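Local structure of catechol 2,3-dioxygenase (Pseudomonas sp. KL28, 3HPY) at residues C[10-15]-C[54-59]; C[69-74]-C[118-123]; C[84-89]-C[171-176]; C[91-96]-C[106-111]. The protein probably catalyses the iron(II)-dependent extradiol ring cleavage of catechol by dioxygen, giving (2Z,4E)-2-hydroxy-6-oxohexa-2,4-dienoate. All blocks are in the same frame, centred on the assembly; numbering follows the deposited sequence.

Contact 1: residues C[10-15]-C[54-59]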
loop_
_atom_site.group_PDB
_atom_site.type_symbol
_atom_site.label_atom_id
_atom_site.label_comp_id
_atom_site.label_asym_id
_atom_site.label_seq_id
_atom_site.Cartn_x
_atom_site.Cartn_y
_atom_site.Cartn_z
ATOM N N GLY C 10 28.986 -1.238 1.842
ATOM C CA GLY C 10 29.347 0.140 2.139
ATOM C C GLY C 10 29.311 1.092 0.956
ATOM O O GLY C 10 28.892 2.240 1.095
ATOM N N HIS C 11 29.741 0.626 -0.211
ATOM C CA HIS C 11 29.744 1.483 -1.383
ATOM C C HIS C 11 29.989 0.731 -2.688
ATOM O O HIS C 11 30.564 -0.362 -2.696
ATOM C CB HIS C 11 30.800 2.588 -1.197
ATOM C CG HIS C 11 32.196 2.074 -1.011
ATOM N ND1 HIS C 11 33.126 2.717 -0.220
ATOM C CD2 HIS C 11 32.833 1.002 -1.540
ATOM C CE1 HIS C 11 34.272 2.061 -0.270
ATOM N NE2 HIS C 11 34.120 1.017 -1.065
ATOM N N ALA C 12 29.536 1.315 -3.792
ATOM C CA ALA C 12 29.736 0.717 -5.105
ATOM C C ALA C 12 30.382 1.744 -6.033
ATOM O O ALA C 12 29.802 2.796 -6.288
ATOM C CB ALA C 12 28.404 0.261 -5.684
ATOM N N GLN C 13 31.585 1.462 -6.525
ATOM C CA GLN C 13 32.232 2.396 -7.441
ATOM C C GLN C 13 31.883 1.963 -8.858
ATOM O O GLN C 13 32.353 0.926 -9.332
ATOM C CB GLN C 13 33.753 2.401 -7.259
ATOM C CG GLN C 13 34.481 3.319 -8.249
ATOM C CD GLN C 13 34.755 4.703 -7.692
ATOM O OE1 GLN C 13 35.759 4.925 -7.011
ATOM N NE2 GLN C 13 33.857 5.643 -7.972
ATOM N N VAL C 14 31.048 2.763 -9.515
ATOM C CA VAL C 14 30.584 2.479 -10.869
ATOM C C VAL C 14 31.025 3.584 -11.829
ATOM O O VAL C 14 31.071 4.762 -11.469
ATOM C CB VAL C 14 29.032 2.355 -10.898
ATOM C CG1 VAL C 14 28.539 2.138 -12.326
ATOM C CG2 VAL C 14 28.589 1.198 -10.020
ATOM N N ARG C 15 31.345 3.186 -13.052
ATOM C CA ARG C 15 31.793 4.116 -14.077
ATOM C C ARG C 15 30.714 4.391 -15.124
ATOM O O ARG C 15 30.038 3.481 -15.582
ATOM C CB ARG C 15 33.049 3.556 -14.745
ATOM C CG ARG C 15 33.037 2.043 -14.933
ATOM C CD ARG C 15 34.278 1.593 -15.693
ATOM N NE ARG C 15 34.174 0.229 -16.207
ATOM C CZ ARG C 15 34.442 -0.867 -15.505
ATOM N NH1 ARG C 15 34.843 -0.779 -14.243
ATOM N NH2 ARG C 15 34.306 -2.059 -16.072
ATOM N N SER C 54 29.046 8.262 1.922
ATOM C CA SER C 54 28.719 7.785 0.586
ATOM C C SER C 54 28.478 6.285 0.536
ATOM O O SER C 54 28.942 5.548 1.405
ATOM C CB SER C 54 29.879 8.102 -0.355
ATOM O OG SER C 54 31.008 7.311 -0.001
ATOM N N CYS C 55 27.766 5.852 -0.506
ATOM C CA CYS C 55 27.457 4.444 -0.757
ATOM C C CYS C 55 27.499 4.195 -2.279
ATOM O O CYS C 55 27.514 3.056 -2.742
ATOM C CB CYS C 55 26.068 4.090 -0.230
ATOM S SG CYS C 55 24.706 4.667 -1.286
ATOM N N TYR C 56 27.524 5.276 -3.051
ATOM C CA TYR C 56 27.566 5.167 -4.506
ATOM C C TYR C 56 28.436 6.279 -5.082
ATOM O O TYR C 56 28.217 7.468 -4.803
ATOM C CB TYR C 56 26.157 5.277 -5.092
ATOM C CG TYR C 56 26.005 4.615 -6.444
ATOM C CD1 TYR C 56 25.826 3.236 -6.551
ATOM C CD2 TYR C 56 26.017 5.370 -7.623
ATOM C CE1 TYR C 56 25.653 2.621 -7.794
ATOM C CE2 TYR C 56 25.846 4.764 -8.873
ATOM C CZ TYR C 56 25.660 3.390 -8.947
ATOM O OH TYR C 56 25.448 2.790 -10.168
ATOM N N ILE C 57 29.420 5.894 -5.889
ATOM C CA ILE C 57 30.326 6.861 -6.492
ATOM C C ILE C 57 30.521 6.575 -7.979
ATOM O O ILE C 57 30.818 5.447 -8.371
ATOM C CB ILE C 57 31.722 6.852 -5.806
ATOM C CG1 ILE C 57 31.581 6.833 -4.279
ATOM C CG2 ILE C 57 32.470 8.117 -6.168
ATOM C CD1 ILE C 57 31.638 5.455 -3.663
ATOM N N ILE C 58 30.353 7.603 -8.805
ATOM C CA ILE C 58 30.515 7.425 -10.236
ATOM C C ILE C 58 31.776 8.095 -10.753
ATOM O O ILE C 58 32.247 9.094 -10.196
ATOM C CB ILE C 58 29.291 7.955 -11.016
ATOM C CG1 ILE C 58 28.886 9.327 -10.485
ATOM C CG2 ILE C 58 28.141 6.967 -10.893
ATOM C CD1 ILE C 58 27.891 10.049 -11.347
ATOM N N ARG C 59 32.313 7.522 -11.824
ATOM C CA ARG C 59 33.534 8.011 -12.453
ATOM C C ARG C 59 33.429 7.874 -13.973
ATOM O O ARG C 59 33.188 6.776 -14.486
ATOM C CB ARG C 59 34.725 7.199 -11.941
ATOM C CG ARG C 59 36.048 7.507 -12.615
ATOM C CD ARG C 59 37.181 6.687 -11.989
ATOM N NE ARG C 59 37.070 5.252 -12.249
ATOM C CZ ARG C 59 37.542 4.649 -13.334
ATOM N NH1 ARG C 59 38.163 5.358 -14.270
ATOM N NH2 ARG C 59 37.406 3.337 -13.481
#
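In the parallel pairing of strands 9-16 and 56-60, inside the N-terminal mixed sheet, Ala-12 faces Tyr-56, and the register then runs residue by residue to Arg-15 beside Arg-59. Ala-12 uses both of its backbone groups: its N gives to Cys-55 O at 2.9 Å, while its O accepts from Ile-57 N at 3.1 Å in an almost straight bond (174°). The ladder continues with Val-14 N to Ile-57 O at 2.9 Å and Arg-59 N to Val-14 O at 3.0 Å. Ile-57 O has a second, weak donor in Gln-13 NE2 at 3.1 Å. The bend of the glutamine at chi2 (95°) carries the amide across to Ile-57, where NE2 also rests 3.3 Å from Ile-57 CB; OE1 is left to accept from Arg-42. On the opposite face the Tyr-56 ring lies against Ala-12 and Val-14, with CD1 4.0 Å from Ala-12 CB and OH 3.5 Å from Val-14 CG2. The hydroxyl is hydrogen-bonded to that of Tyr-26, and Cys-217 of the iron-binding half packs on Ala-12 and Tyr-56. The guanidinium groups of Arg-15 and Arg-59 share Asp-67, which probably offsets their like charges. Such parallel pairing of first and last strands is characteristic of the beta-alpha-beta-beta-beta unit of the vicinal oxygen chelate fold.

Contact 2: residues C[69-74]-C[118-123]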
loop_
_atom_site.group_PDB
_atom_site.type_symbol
_atom_site.label_atom_id
_atom_site.label_comp_id
_atom_site.label_asym_id
_atom_site.label_seq_id
_atom_site.Cartn_x
_atom_site.Cartn_y
_atom_site.Cartn_z
ATOM N N PHE C 69 33.381 -3.039 -5.156
ATOM C CA PHE C 69 32.258 -3.041 -4.228
ATOM C C PHE C 69 32.794 -3.236 -2.813
ATOM O O PHE C 69 33.445 -4.239 -2.527
ATOM C CB PHE C 69 31.304 -4.179 -4.589
ATOM C CG PHE C 69 29.977 -4.106 -3.890
ATOM C CD1 PHE C 69 29.649 -5.019 -2.899
ATOM C CD2 PHE C 69 29.049 -3.126 -4.238
ATOM C CE1 PHE C 69 28.414 -4.963 -2.259
ATOM C CE2 PHE C 69 27.817 -3.063 -3.606
ATOM C CZ PHE C 69 27.499 -3.985 -2.613
ATOM N N GLY C 70 32.509 -2.287 -1.930
ATOM C CA GLY C 70 33.009 -2.385 -0.571
ATOM C C GLY C 70 32.001 -2.692 0.523
ATOM O O GLY C 70 30.809 -2.436 0.377
ATOM N N PHE C 71 32.507 -3.233 1.627
ATOM C CA PHE C 71 31.689 -3.591 2.784
ATOM C C PHE C 71 32.257 -2.958 4.052
ATOM O O PHE C 71 33.449 -3.092 4.335
ATOM C CB PHE C 71 31.692 -5.103 2.985
ATOM C CG PHE C 71 30.912 -5.867 1.959
ATOM C CD1 PHE C 71 29.549 -6.058 2.117
ATOM C CD2 PHE C 71 31.552 -6.458 0.867
ATOM C CE1 PHE C 71 28.834 -6.828 1.218
ATOM C CE2 PHE C 71 30.835 -7.235 -0.045
ATOM C CZ PHE C 71 29.479 -7.420 0.134
ATOM N N LYS C 72 31.412 -2.286 4.829
ATOM C CA LYS C 72 31.899 -1.701 6.072
ATOM C C LYS C 72 31.932 -2.809 7.117
ATOM O O LYS C 72 31.036 -3.655 7.140
ATOM C CB LYS C 72 30.989 -0.569 6.546
ATOM C CG LYS C 72 31.481 0.063 7.836
ATOM C CD LYS C 72 30.813 1.378 8.146
ATOM C CE LYS C 72 31.320 1.924 9.468
ATOM N NZ LYS C 72 30.830 3.313 9.698
ATOM N N VAL C 73 32.971 -2.832 7.954
ATOM C CA VAL C 73 33.078 -3.854 9.006
ATOM C C VAL C 73 32.894 -3.179 10.370
ATOM O O VAL C 73 32.875 -1.952 10.454
ATOM C CB VAL C 73 34.443 -4.593 8.971
ATOM C CG1 VAL C 73 34.682 -5.176 7.580
ATOM C CG2 VAL C 73 35.570 -3.647 9.367
ATOM N N LEU C 74 32.775 -3.965 11.433
ATOM C CA LEU C 74 32.543 -3.389 12.753
ATOM C C LEU C 74 33.527 -2.295 13.162
ATOM O O LEU C 74 33.111 -1.168 13.473
ATOM C CB LEU C 74 32.520 -4.490 13.815
ATOM C CG LEU C 74 31.947 -4.107 15.193
ATOM C CD1 LEU C 74 30.513 -3.583 15.068
ATOM C CD2 LEU C 74 31.962 -5.329 16.084
ATOM N N ILE C 118 36.755 -6.610 -4.366
ATOM C CA ILE C 118 35.975 -6.366 -3.160
ATOM C C ILE C 118 36.782 -5.498 -2.200
ATOM O O ILE C 118 38.005 -5.593 -2.145
ATOM C CB ILE C 118 35.629 -7.694 -2.461
ATOM C CG1 ILE C 118 35.026 -8.671 -3.470
ATOM C CG2 ILE C 118 34.651 -7.449 -1.323
ATOM C CD1 ILE C 118 33.679 -8.259 -4.016
ATOM N N GLU C 119 36.093 -4.647 -1.452
ATOM C CA GLU C 119 36.757 -3.775 -0.495
ATOM C C GLU C 119 36.150 -3.930 0.894
ATOM O O GLU C 119 34.964 -4.208 1.029
ATOM C CB GLU C 119 36.643 -2.313 -0.938
ATOM C CG GLU C 119 37.796 -1.819 -1.800
ATOM C CD GLU C 119 37.708 -0.336 -2.074
ATOM O OE1 GLU C 119 37.115 0.389 -1.246
ATOM O OE2 GLU C 119 38.245 0.116 -3.111
ATOM N N LEU C 120 36.980 -3.756 1.915
ATOM C CA LEU C 120 36.551 -3.843 3.309
ATOM C C LEU C 120 37.142 -2.633 4.029
ATOM O O LEU C 120 38.346 -2.384 3.941
ATOM C CB LEU C 120 37.074 -5.138 3.947
ATOM C CG LEU C 120 36.153 -6.357 4.078
ATOM C CD1 LEU C 120 35.336 -6.578 2.823
ATOM C CD2 LEU C 120 37.000 -7.564 4.376
ATOM N N TYR C 121 36.300 -1.864 4.713
ATOM C CA TYR C 121 36.776 -0.701 5.443
ATOM C C TYR C 121 36.008 -0.573 6.739
ATOM O O TYR C 121 34.894 -1.081 6.858
ATOM C CB TYR C 121 36.581 0.582 4.631
ATOM C CG TYR C 121 35.127 0.943 4.387
ATOM C CD1 TYR C 121 34.393 0.323 3.376
ATOM C CD2 TYR C 121 34.494 1.923 5.155
ATOM C CE1 TYR C 121 33.060 0.676 3.127
ATOM C CE2 TYR C 121 33.168 2.282 4.920
ATOM C CZ TYR C 121 32.459 1.660 3.901
ATOM O OH TYR C 121 31.165 2.061 3.637
ATOM N N ALA C 122 36.600 0.122 7.702
ATOM C CA ALA C 122 35.954 0.318 8.994
ATOM C C ALA C 122 35.652 1.781 9.246
ATOM O O ALA C 122 34.911 2.120 10.170
ATOM C CB ALA C 122 36.844 -0.221 10.106
ATOM N N GLU C 123 36.212 2.657 8.424
ATOM C CA GLU C 123 35.999 4.077 8.631
ATOM C C GLU C 123 35.419 4.837 7.450
ATOM O O GLU C 123 35.767 4.604 6.290
ATOM C CB GLU C 123 37.306 4.735 9.085
ATOM C CG GLU C 123 37.809 4.251 10.443
ATOM C CD GLU C 123 39.138 4.887 10.831
ATOM O OE1 GLU C 123 39.204 6.135 10.882
ATOM O OE2 GLU C 123 40.111 4.141 11.085
#
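Phe-71 and Leu-120 lie side by side in a parallel strand pair, their backbones linked alternately by Glu-119 N to Phe-69 O (2.9 Å), Phe-71 N to Glu-119 O (2.7 Å), Tyr-121 N to Phe-71 O (3.1 Å) and Val-73 N to Tyr-121 O (2.8 Å). Strands 65-73 and 117-121 are the first and last of the second beta-alpha-beta-beta-beta unit in this vicinal oxygen chelate sheet. The chains come together most closely at Gly-70, whose lack of a side chain leaves Glu-119 CB close against its CA (3.7 Å), on the face that also carries the Tyr-121 ring. One face of the pair is apolar. Ile-118 CG2 meets the Phe-71 ring at its edge, in the ring plane, 3.9 Å from CD2; Leu-120 reaches Phe-71 CB and Val-73 CG1, and Leu-79 of helix 76-89 covers Val-73 and Leu-120. The other face carries the charged groups: Glu-119 is held by Arg-107 and Arg-109, and Lys-72 NZ by Asp-52 and by Asp-278 of the second subunit. With Tyr-121 CG set between its backbone N and carbonyl carbon (chi1 66°), the ring folds back over the neighbouring strand. There Lys-72 crosses it at about a right angle, its CA 4.0 Å from the ring centroid in a CH-pi contact and its CB 3.8 Å from Tyr-121 CZ.

Contact 3: residues C[84-89]-C[171-176]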
loop_
_atom_site.group_PDB
_atom_site.type_symbol
_atom_site.label_atom_id
_atom_site.label_comp_id
_atom_site.label_asym_id
_atom_site.label_seq_id
_atom_site.Cartn_x
_atom_site.Cartn_y
_atom_site.Cartn_z
ATOM N N ALA C 84 43.926 -10.332 7.674
ATOM C CA ALA C 84 44.763 -11.485 8.020
ATOM C C ALA C 84 44.161 -12.826 7.620
ATOM O O ALA C 84 44.871 -13.714 7.144
ATOM C CB ALA C 84 45.060 -11.489 9.511
ATOM N N ASP C 85 42.856 -12.977 7.820
ATOM C CA ASP C 85 42.175 -14.221 7.475
ATOM C C ASP C 85 42.134 -14.408 5.963
ATOM O O ASP C 85 42.113 -15.532 5.469
ATOM C CB ASP C 85 40.750 -14.228 8.031
ATOM C CG ASP C 85 40.709 -14.052 9.543
ATOM O OD1 ASP C 85 41.574 -14.631 10.237
ATOM O OD2 ASP C 85 39.805 -13.346 10.043
ATOM N N LEU C 86 42.110 -13.300 5.229
ATOM C CA LEU C 86 42.086 -13.370 3.773
ATOM C C LEU C 86 43.449 -13.840 3.272
ATOM O O LEU C 86 43.541 -14.632 2.332
ATOM C CB LEU C 86 41.747 -12.003 3.173
ATOM C CG LEU C 86 40.284 -11.559 3.283
ATOM C CD1 LEU C 86 40.173 -10.077 2.968
ATOM C CD2 LEU C 86 39.417 -12.388 2.341
ATOM N N GLN C 87 44.511 -13.361 3.906
ATOM C CA GLN C 87 45.846 -13.769 3.487
ATOM C C GLN C 87 46.125 -15.206 3.910
ATOM O O GLN C 87 46.703 -15.972 3.147
ATOM C CB GLN C 87 46.900 -12.837 4.072
ATOM C CG GLN C 87 46.660 -11.384 3.775
ATOM C CD GLN C 87 47.809 -10.531 4.224
ATOM O OE1 GLN C 87 47.618 -9.451 4.780
ATOM N NE2 GLN C 87 49.023 -11.007 3.980
ATOM N N ALA C 88 45.707 -15.577 5.117
ATOM C CA ALA C 88 45.925 -16.942 5.597
ATOM C C ALA C 88 45.214 -17.917 4.666
ATOM O O ALA C 88 45.671 -19.045 4.461
ATOM C CB ALA C 88 45.391 -17.097 7.029
ATOM N N TYR C 89 44.093 -17.463 4.106
ATOM C CA TYR C 89 43.277 -18.258 3.190
ATOM C C TYR C 89 44.009 -18.420 1.868
ATOM O O TYR C 89 43.767 -19.372 1.128
ATOM C CB TYR C 89 41.931 -17.564 2.932
ATOM C CG TYR C 89 40.899 -18.450 2.254
ATOM C CD1 TYR C 89 40.259 -19.468 2.959
ATOM C CD2 TYR C 89 40.581 -18.286 0.901
ATOM C CE1 TYR C 89 39.330 -20.307 2.341
ATOM C CE2 TYR C 89 39.655 -19.118 0.271
ATOM C CZ TYR C 89 39.034 -20.126 0.993
ATOM O OH TYR C 89 38.125 -20.952 0.368
ATOM N N GLU C 171 33.215 -18.952 4.497
ATOM C CA GLU C 171 34.245 -19.477 5.381
ATOM C C GLU C 171 35.213 -18.406 5.870
ATOM O O GLU C 171 35.918 -18.615 6.852
ATOM C CB GLU C 171 35.006 -20.609 4.698
ATOM C CG GLU C 171 34.115 -21.774 4.317
ATOM C CD GLU C 171 34.889 -23.035 3.980
ATOM O OE1 GLU C 171 35.892 -22.952 3.235
ATOM O OE2 GLU C 171 34.484 -24.115 4.456
ATOM N N VAL C 172 35.224 -17.251 5.210
ATOM C CA VAL C 172 36.128 -16.178 5.606
ATOM C C VAL C 172 35.451 -14.867 6.033
ATOM O O VAL C 172 35.809 -14.295 7.062
ATOM C CB VAL C 172 37.129 -15.866 4.473
ATOM C CG1 VAL C 172 38.169 -14.870 4.955
ATOM C CG2 VAL C 172 37.796 -17.146 4.009
ATOM N N LEU C 173 34.484 -14.396 5.248
ATOM C CA LEU C 173 33.787 -13.141 5.540
ATOM C C LEU C 173 32.575 -13.236 6.469
ATOM O O LEU C 173 31.882 -12.240 6.699
ATOM C CB LEU C 173 33.347 -12.458 4.239
ATOM C CG LEU C 173 34.431 -11.873 3.322
ATOM C CD1 LEU C 173 35.471 -11.150 4.170
ATOM C CD2 LEU C 173 35.090 -12.962 2.518
ATOM N N GLY C 174 32.309 -14.426 6.987
ATOM C CA GLY C 174 31.185 -14.594 7.887
ATOM C C GLY C 174 29.821 -14.498 7.225
ATOM O O GLY C 174 28.844 -14.110 7.865
ATOM N N PHE C 175 29.743 -14.838 5.943
ATOM C CA PHE C 175 28.463 -14.809 5.249
ATOM C C PHE C 175 27.846 -16.196 5.310
ATOM O O PHE C 175 28.478 -17.147 5.787
ATOM C CB PHE C 175 28.637 -14.395 3.791
ATOM C CG PHE C 175 28.869 -12.931 3.600
ATOM C CD1 PHE C 175 29.986 -12.305 4.149
ATOM C CD2 PHE C 175 27.972 -12.175 2.863
ATOM C CE1 PHE C 175 30.202 -10.940 3.961
ATOM C CE2 PHE C 175 28.171 -10.812 2.665
ATOM C CZ PHE C 175 29.286 -10.187 3.212
ATOM N N TYR C 176 26.601 -16.305 4.860
ATOM C CA TYR C 176 25.905 -17.585 4.846
ATOM C C TYR C 176 24.884 -17.594 3.727
ATOM O O TYR C 176 24.324 -16.556 3.390
ATOM C CB TYR C 176 25.226 -17.859 6.188
ATOM C CG TYR C 176 24.025 -16.993 6.517
ATOM C CD1 TYR C 176 22.721 -17.483 6.374
ATOM C CD2 TYR C 176 24.193 -15.707 7.029
ATOM C CE1 TYR C 176 21.618 -16.712 6.741
ATOM C CE2 TYR C 176 23.100 -14.927 7.399
ATOM C CZ TYR C 176 21.819 -15.435 7.255
ATOM O OH TYR C 176 20.741 -14.667 7.631
HETATM O O HOH W 1 37.747 -15.209 9.199
#
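Val-172 is the bump in this contact, and the hollow that takes it is walled by Asp-85, Leu-86 and Tyr-89 on one side of helix 76-89. The two methyls of the valine part company. CG1, trans to the backbone N (chi1 -173°), settles beside the helix, 3.8 Å from Leu-86 CD2 and 4.0 Å from the carbonyl oxygen of Asp-85. CG2 presses onto the Tyr-89 ring, 3.5 Å from CD1; it makes a CH-pi contact 24° off the ring normal, displaced toward the rim. Leu-173 adds a looser touch on the Leu-86 side, its CD2 4.4 Å from Leu-86 CD2. The contact joins the two halves of the chain, both of the vicinal oxygen chelate fold: a helix of the N-terminal half against the turn that follows helix 162-171 in the C-terminal, iron-binding half. Past the valine the chain swings away at Gly-174, with positive phi. At the edge of the Tyr-89 ring stands the carboxylate of Glu-171, turned nearly perpendicular to it, while the phenol oxygen is hydrogen-bonded to Lys-167. Beside Asp-85 a water bridges the two segments, giving a hydrogen bond to Val-172 O at 3.0 Å and a weak one to Asp-85 OD2 at 2.9 Å, the same oxygen that forms a salt bridge with Lys-81.

Contact 4: residues C[91-96]-C[106-111]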
loop_
_atom_site.group_PDB
_atom_site.type_symbol
_atom_site.label_atom_id
_atom_site.label_comp_id
_atom_site.label_asym_id
_atom_site.label_seq_id
_atom_site.Cartn_x
_atom_site.Cartn_y
_atom_site.Cartn_z
ATOM N N LEU C 91 44.513 -15.481 -0.282
ATOM C CA LEU C 91 44.189 -14.361 -1.151
ATOM C C LEU C 91 45.177 -13.226 -0.943
ATOM O O LEU C 91 45.626 -12.971 0.177
ATOM C CB LEU C 91 42.765 -13.858 -0.874
ATOM C CG LEU C 91 41.613 -14.816 -1.206
ATOM C CD1 LEU C 91 40.311 -14.269 -0.650
ATOM C CD2 LEU C 91 41.516 -15.009 -2.708
ATOM N N THR C 92 45.531 -12.551 -2.029
ATOM C CA THR C 92 46.452 -11.432 -1.935
ATOM C C THR C 92 45.621 -10.183 -1.681
ATOM O O THR C 92 44.625 -9.944 -2.369
ATOM C CB THR C 92 47.240 -11.256 -3.235
ATOM O OG1 THR C 92 47.797 -12.518 -3.625
ATOM C CG2 THR C 92 48.362 -10.251 -3.036
ATOM N N THR C 93 46.024 -9.392 -0.692
ATOM C CA THR C 93 45.293 -8.182 -0.353
ATOM C C THR C 93 46.092 -6.910 -0.596
ATOM O O THR C 93 47.324 -6.901 -0.515
ATOM C CB THR C 93 44.842 -8.199 1.126
ATOM O OG1 THR C 93 45.985 -8.087 1.982
ATOM C CG2 THR C 93 44.108 -9.484 1.440
ATOM N N THR C 94 45.369 -5.835 -0.888
ATOM C CA THR C 94 45.966 -4.533 -1.142
ATOM C C THR C 94 45.387 -3.552 -0.134
ATOM O O THR C 94 44.169 -3.447 0.008
ATOM C CB THR C 94 45.620 -4.033 -2.552
ATOM O OG1 THR C 94 45.878 -5.072 -3.505
ATOM C CG2 THR C 94 46.454 -2.808 -2.900
ATOM N N ARG C 95 46.246 -2.828 0.573
ATOM C CA ARG C 95 45.749 -1.874 1.552
ATOM C C ARG C 95 45.721 -0.455 0.988
ATOM O O ARG C 95 46.751 0.213 0.923
ATOM C CB ARG C 95 46.610 -1.934 2.815
ATOM C CG ARG C 95 46.312 -0.846 3.828
ATOM C CD ARG C 95 44.991 -1.058 4.561
ATOM N NE ARG C 95 45.151 -1.839 5.787
ATOM C CZ ARG C 95 45.209 -3.164 5.836
ATOM N NH1 ARG C 95 45.118 -3.882 4.721
ATOM N NH2 ARG C 95 45.363 -3.772 7.006
ATOM N N ILE C 96 44.543 -0.005 0.560
ATOM C CA ILE C 96 44.389 1.348 0.027
ATOM C C ILE C 96 44.429 2.322 1.201
ATOM O O ILE C 96 43.660 2.185 2.158
ATOM C CB ILE C 96 43.040 1.544 -0.710
ATOM C CG1 ILE C 96 42.995 0.712 -1.995
ATOM C CG2 ILE C 96 42.854 3.012 -1.073
ATOM C CD1 ILE C 96 42.852 -0.779 -1.779
ATOM N N GLU C 106 41.267 3.923 5.422
ATOM C CA GLU C 106 41.951 2.948 4.605
ATOM C C GLU C 106 41.067 1.717 4.498
ATOM O O GLU C 106 40.300 1.414 5.411
ATOM C CB GLU C 106 43.278 2.597 5.240
ATOM C CG GLU C 106 43.102 2.004 6.588
ATOM C CD GLU C 106 44.403 1.538 7.184
ATOM O OE1 GLU C 106 44.347 0.925 8.265
ATOM O OE2 GLU C 106 45.476 1.780 6.582
ATOM N N ARG C 107 41.183 1.020 3.372
ATOM C CA ARG C 107 40.385 -0.168 3.110
ATOM C C ARG C 107 41.231 -1.309 2.558
ATOM O O ARG C 107 42.255 -1.084 1.911
ATOM C CB ARG C 107 39.285 0.165 2.102
ATOM C CG ARG C 107 39.140 1.657 1.814
ATOM C CD ARG C 107 38.969 1.906 0.330
ATOM N NE ARG C 107 39.461 3.227 -0.050
ATOM C CZ ARG C 107 39.525 3.676 -1.302
ATOM N NH1 ARG C 107 39.122 2.909 -2.313
ATOM N NH2 ARG C 107 40.007 4.888 -1.540
ATOM N N VAL C 108 40.787 -2.534 2.808
ATOM C CA VAL C 108 41.483 -3.722 2.338
ATOM C C VAL C 108 40.783 -4.179 1.065
ATOM O O VAL C 108 39.580 -4.437 1.086
ATOM C CB VAL C 108 41.406 -4.848 3.385
ATOM C CG1 VAL C 108 42.303 -5.998 2.985
ATOM C CG2 VAL C 108 41.793 -4.312 4.749
ATOM N N ARG C 109 41.522 -4.260 -0.041
ATOM C CA ARG C 109 40.932 -4.686 -1.304
ATOM C C ARG C 109 41.574 -5.960 -1.828
ATOM O O ARG C 109 42.784 -6.137 -1.733
ATOM C CB ARG C 109 41.058 -3.588 -2.367
ATOM C CG ARG C 109 40.292 -3.890 -3.654
ATOM C CD ARG C 109 40.647 -2.919 -4.774
ATOM N NE ARG C 109 40.327 -1.529 -4.455
ATOM C CZ ARG C 109 40.619 -0.501 -5.246
ATOM N NH1 ARG C 109 41.237 -0.707 -6.402
ATOM N NH2 ARG C 109 40.295 0.735 -4.887
ATOM N N PHE C 110 40.751 -6.851 -2.367
ATOM C CA PHE C 110 41.247 -8.104 -2.911
ATOM C C PHE C 110 40.401 -8.485 -4.121
ATOM O O PHE C 110 39.341 -7.897 -4.356
ATOM C CB PHE C 110 41.198 -9.197 -1.839
ATOM C CG PHE C 110 39.811 -9.518 -1.353
ATOM C CD1 PHE C 110 39.037 -10.482 -1.997
ATOM C CD2 PHE C 110 39.277 -8.858 -0.245
ATOM C CE1 PHE C 110 37.751 -10.788 -1.544
ATOM C CE2 PHE C 110 37.993 -9.156 0.213
ATOM C CZ PHE C 110 37.231 -10.123 -0.437
ATOM N N GLU C 111 40.877 -9.452 -4.901
ATOM C CA GLU C 111 40.148 -9.883 -6.087
ATOM C C GLU C 111 39.605 -11.289 -5.879
ATOM O O GLU C 111 40.295 -12.165 -5.343
ATOM C CB GLU C 111 41.065 -9.860 -7.320
ATOM C CG GLU C 111 40.327 -10.016 -8.656
ATOM C CD GLU C 111 41.261 -10.160 -9.852
ATOM O OE1 GLU C 111 42.180 -9.325 -10.011
ATOM O OE2 GLU C 111 41.067 -11.113 -10.641
HETATM O O HOH W 2 43.249 -10.831 -4.448
#
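Thr-94 and Arg-109 form a hydrogen-bonded antiparallel pair in which each backbone satisfies the other: Thr-94 N gives to Arg-109 O at 2.7 Å, and Arg-109 N returns to Thr-94 O at 2.8 Å. Two residues on, Ile-96 and Arg-107 repeat the exchange, with Ile-96 N to Arg-107 O at 2.9 Å and Arg-107 N to Ile-96 O at 3.0 Å. Toward the other end a water takes over the ladder, donating to Thr-92 O at 2.6 Å and accepting from Glu-111 N at 2.8 Å. The arginines draw their carboxylate partners largely from neighbouring parts of the fold. Bends at chi2 (73°) and chi3 (90°) curl Arg-95 back over strand 107-111 and lay one face of its guanidinium on Val-108 CG2. Asp-83 and Glu-80 of helix 76-89 take its two terminal nitrogens; Glu-106 OE2 stands at the guanidinium edge, making only a long salt bridge of 3.7 Å to Arg-95 NE, with the two planes 86° apart. On the opposite face Ile-96 serves as an apolar platform: CG2 sits over the centre of the Arg-107 guanidinium, 3.4 Å from CZ, and CD1 over one face of that of Arg-109. Arg-107 is bound by Glu-100 and Glu-119, and Arg-109 by Glu-119, with a cation-pi contact to Phe-68. Thr-93 OG1 is hydrogen-bonded to Asp-83. Two consecutive antiparallel strands, joined in alternating hydrogen-bonded and non-hydrogen-bonded pairs, make this a beta hairpin, with 93-96 the sheet's outermost strand within this chain.

Overall arrangement
Contacts 1, 2 and 4 belong to one sheet, whereas contact 3 ties that half of the chain to the iron-binding half. Contacts 1 and 2 are buried parallel pairs occupying equivalent places in two successive units; they meet where strands 9-16 and 65-73 lie side by side, through backbone bonds at Gly-70. Contact 4, partly exposed, is antiparallel and rich in arginine, and it adjoins contact 2 through strand 117-121, where Glu-119 receives its arginines. Contact 3, also partly buried, has no direct hydrogen bond across it and relies on apolar contact and a water. Leu-86 links it to Phe-110 of contact 4 and to Leu-120 of contact 2.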